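Local coordinates for Aureochrome1-like protein (Ochromonas danica, PDB 6I22) that probably senses blue light through a flavin-binding LOV domain of the PAS fold, as in the aureochrome photoreceptors, at residues D78-L83 against W94-I99. Numbering follows the deposited sequence.
With FMN (flavin mononucleotide), chain E.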
loop_
_atom_site.group_PDB
_atom_site.type_symbol
_atom_site.label_atom_id
_atom_site.label_comp_id
_atom_site.label_asym_id
_atom_site.label_seq_id
_atom_site.Cartn_x
_atom_site.Cartn_y
_atom_site.Cartn_z
ATOM N N ASP A 78 -9.094 -6.192 -6.251
ATOM C CA ASP A 78 -7.672 -6.365 -5.860
ATOM C C ASP A 78 -6.847 -5.522 -6.828
ATOM O O ASP A 78 -7.096 -5.617 -8.033
ATOM C CB ASP A 78 -7.212 -7.826 -5.995
ATOM C CG ASP A 78 -7.636 -8.754 -4.865
ATOM O OD1 ASP A 78 -8.289 -8.258 -3.919
ATOM O OD2 ASP A 78 -7.312 -9.978 -4.950
ATOM N N THR A 79 -5.850 -4.796 -6.341
ATOM C CA THR A 79 -5.040 -3.872 -7.168
ATOM C C THR A 79 -3.540 -4.155 -6.938
ATOM O O THR A 79 -3.120 -4.264 -5.775
ATOM C CB THR A 79 -5.505 -2.444 -6.825
ATOM O OG1 THR A 79 -6.854 -2.249 -7.290
ATOM C CG2 THR A 79 -4.622 -1.388 -7.426
ATOM N N THR A 80 -2.753 -4.200 -8.000
ATOM C CA THR A 80 -1.270 -4.236 -7.987
ATOM C C THR A 80 -0.780 -3.079 -8.858
ATOM O O THR A 80 -1.174 -3.034 -10.007
ATOM C CB THR A 80 -0.683 -5.535 -8.570
ATOM O OG1 THR A 80 -1.292 -6.660 -7.934
ATOM C CG2 THR A 80 0.818 -5.631 -8.389
ATOM N N VAL A 81 0.071 -2.212 -8.325
ATOM C CA VAL A 81 0.722 -1.150 -9.133
ATOM C C VAL A 81 2.182 -1.077 -8.734
ATOM O O VAL A 81 2.520 -1.495 -7.618
ATOM C CB VAL A 81 0.045 0.217 -8.943
ATOM C CG1 VAL A 81 -1.410 0.170 -9.354
ATOM C CG2 VAL A 81 0.219 0.719 -7.523
ATOM N N VAL A 82 2.998 -0.510 -9.606
ATOM C CA VAL A 82 4.368 -0.105 -9.214
ATOM C C VAL A 82 4.421 1.421 -9.307
ATOM O O VAL A 82 4.074 1.957 -10.361
ATOM C CB VAL A 82 5.427 -0.784 -10.091
ATOM C CG1 VAL A 82 6.796 -0.201 -9.846
ATOM C CG2 VAL A 82 5.440 -2.289 -9.848
ATOM N N LEU A 83 4.846 2.067 -8.243
ATOM C CA LEU A 83 4.957 3.551 -8.263
ATOM C C LEU A 83 6.079 4.019 -7.355
ATOM O O LEU A 83 6.517 3.287 -6.459
ATOM C CB LEU A 83 3.617 4.239 -7.972
ATOM C CG LEU A 83 2.795 3.962 -6.704
ATOM C CD1 LEU A 83 3.509 3.278 -5.565
ATOM C CD2 LEU A 83 2.061 5.205 -6.241
ATOM N N TRP A 94 11.100 2.478 -5.493
ATOM C CA TRP A 94 9.989 1.881 -6.264
ATOM C C TRP A 94 9.256 0.870 -5.391
ATOM O O TRP A 94 9.893 0.000 -4.780
ATOM C CB TRP A 94 10.517 1.259 -7.543
ATOM C CG TRP A 94 10.948 2.268 -8.554
ATOM C CD1 TRP A 94 12.228 2.659 -8.805
ATOM C CD2 TRP A 94 10.113 2.978 -9.481
ATOM N NE1 TRP A 94 12.246 3.561 -9.828
ATOM C CE2 TRP A 94 10.967 3.783 -10.263
ATOM C CE3 TRP A 94 8.739 3.041 -9.710
ATOM C CZ2 TRP A 94 10.497 4.628 -11.266
ATOM C CZ3 TRP A 94 8.275 3.864 -10.713
ATOM C CH2 TRP A 94 9.139 4.641 -11.483
ATOM N N ASN A 95 7.947 1.039 -5.300
ATOM C CA ASN A 95 7.042 0.297 -4.396
ATOM C C ASN A 95 6.135 -0.527 -5.303
ATOM O O ASN A 95 5.392 0.056 -6.117
ATOM C CB ASN A 95 6.291 1.295 -3.526
ATOM C CG ASN A 95 5.325 0.669 -2.553
ATOM O OD1 ASN A 95 5.202 -0.568 -2.514
ATOM N ND2 ASN A 95 4.637 1.510 -1.783
ATOM N N GLN A 96 6.247 -1.842 -5.249
ATOM C CA GLN A 96 5.230 -2.715 -5.849
ATOM C C GLN A 96 4.187 -2.926 -4.757
ATOM O O GLN A 96 4.483 -3.534 -3.716
ATOM C CB GLN A 96 5.821 -4.020 -6.362
ATOM C CG GLN A 96 4.756 -4.867 -7.040
ATOM C CD GLN A 96 5.341 -6.034 -7.787
ATOM O OE1 GLN A 96 6.265 -6.695 -7.318
ATOM N NE2 GLN A 96 4.791 -6.302 -8.956
ATOM N N LEU A 97 3.015 -2.351 -4.950
ATOM C CA LEU A 97 1.954 -2.222 -3.941
ATOM C C LEU A 97 0.837 -3.199 -4.303
ATOM O O LEU A 97 0.376 -3.169 -5.427
ATOM C CB LEU A 97 1.484 -0.762 -3.992
ATOM C CG LEU A 97 0.281 -0.417 -3.141
ATOM C CD1 LEU A 97 0.574 -0.700 -1.663
ATOM C CD2 LEU A 97 -0.070 1.057 -3.363
ATOM N N PHE A 98 0.477 -4.080 -3.383
ATOM C CA PHE A 98 -0.592 -5.082 -3.560
ATOM C C PHE A 98 -1.662 -4.723 -2.526
ATOM O O PHE A 98 -1.390 -4.719 -1.334
ATOM C CB PHE A 98 -0.062 -6.495 -3.303
ATOM C CG PHE A 98 1.158 -6.917 -4.088
ATOM C CD1 PHE A 98 1.041 -7.408 -5.367
ATOM C CD2 PHE A 98 2.414 -6.818 -3.518
ATOM C CE1 PHE A 98 2.160 -7.812 -6.073
ATOM C CE2 PHE A 98 3.533 -7.244 -4.224
ATOM C CZ PHE A 98 3.401 -7.741 -5.491
ATOM N N ILE A 99 -2.869 -4.455 -2.979
ATOM C CA ILE A 99 -3.969 -4.052 -2.077
ATOM C C ILE A 99 -5.111 -5.043 -2.273
ATOM O O ILE A 99 -5.517 -5.308 -3.419
ATOM C CB ILE A 99 -4.428 -2.612 -2.355
ATOM C CG1 ILE A 99 -3.305 -1.608 -2.090
ATOM C CG2 ILE A 99 -5.661 -2.305 -1.531
ATOM C CD1 ILE A 99 -3.601 -0.231 -2.616
HETATM N N1 FMN E . -0.208 4.638 -1.873
HETATM C C2 FMN E . 1.129 4.754 -1.993
HETATM O O2 FMN E . 1.574 5.648 -2.749
HETATM N N3 FMN E . 1.960 3.952 -1.305
HETATM C C4 FMN E . 1.551 2.967 -0.469
HETATM O O4 FMN E . 2.342 2.249 0.156
HETATM C C4A FMN E . 0.107 2.776 -0.289
HETATM N N5 FMN E . -0.415 1.817 0.526
HETATM C C5A FMN E . -1.764 1.690 0.614
HETATM C C6 FMN E . -2.315 0.730 1.450
HETATM C C7 FMN E . -3.692 0.586 1.588
HETATM C C7M FMN E . -4.236 -0.506 2.497
HETATM C C8 FMN E . -4.559 1.458 0.790
HETATM C C8M FMN E . -6.054 1.347 0.893
HETATM C C9 FMN E . -4.029 2.438 -0.030
HETATM C C9A FMN E . -2.655 2.578 -0.156
HETATM N N10 FMN E . -2.112 3.571 -0.990
HETATM C C10 FMN E . -0.724 3.684 -1.080
HETATM C "C1'" FMN E . -2.903 4.443 -1.845
HETATM C "C2'" FMN E . -3.515 5.711 -1.255
HETATM O "O2'" FMN E . -3.969 5.456 0.050
HETATM C "C3'" FMN E . -4.701 6.180 -2.091
HETATM O "O3'" FMN E . -5.716 5.170 -2.100
HETATM C "C4'" FMN E . -4.262 6.504 -3.525
HETATM O "O4'" FMN E . -3.341 7.585 -3.453
HETATM C "C5'" FMN E . -5.432 6.890 -4.451
HETATM O "O5'" FMN E . -6.355 7.775 -3.797
HETATM P P FMN E . -6.249 9.399 -4.016
HETATM O O1P FMN E . -4.811 9.820 -3.660
HETATM O O2P FMN E . -6.583 9.585 -5.493
HETATM O O3P FMN E . -7.320 9.932 -3.090
#
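Val81 and Leu97 sit opposite one another in an antiparallel beta hairpin in the PAS core, here a LOV domain, and show how one pair of strands can present two unlike faces. Three hydrogen-bonded pairs, Thr79 with Ile99, Val81 with Leu97 and Leu83 with Asn95, hold the backbones together; the straightest bond runs from Leu97 N to Val81 O, 2.8 Å and 173° at the hydrogen. These pairs send their side chains to the flavin-facing side, the tightly packed one. Val81 CG2 lies alongside Leu97 CB at 4.0 Å. Beyond it, both methyls of Leu97 press over the middle of the isoalloxazine, CD2 reaching FMN C4A at 3.5 Å, while Ile99 CD1 covers the ring toward C9. Asn95 extends its CG anti to the backbone N (chi1 180°), which carries ND2 down to FMN O4 for a weak, bent bond of 3.1 Å. Helix 63-74 closes over Val81, Leu83 and Ile99.

The reverse face is covered unevenly. Val82 is buried beneath Ala124 and Phe127 of helix 121-131; its side chain crosses that of Trp94 at about a right angle, CG1 meeting CE3 at 3.8 Å, and the indole NE1 is hydrogen-bonded to Glu121. Toward the other end Thr80 and Phe98 remain partly exposed, side by side and pointing the same way. With CG2 anti to the backbone N and OG1 beside it (chi1 -52°), Thr80 meets the ring with both branches. A glycine here would probably leave that flank of the phenyl ring uncovered and freer to turn. Thr80 CG2 approaches Phe98 CE1 obliquely at 3.5 Å, and OG1 comes equally near to CD1 of the same ring.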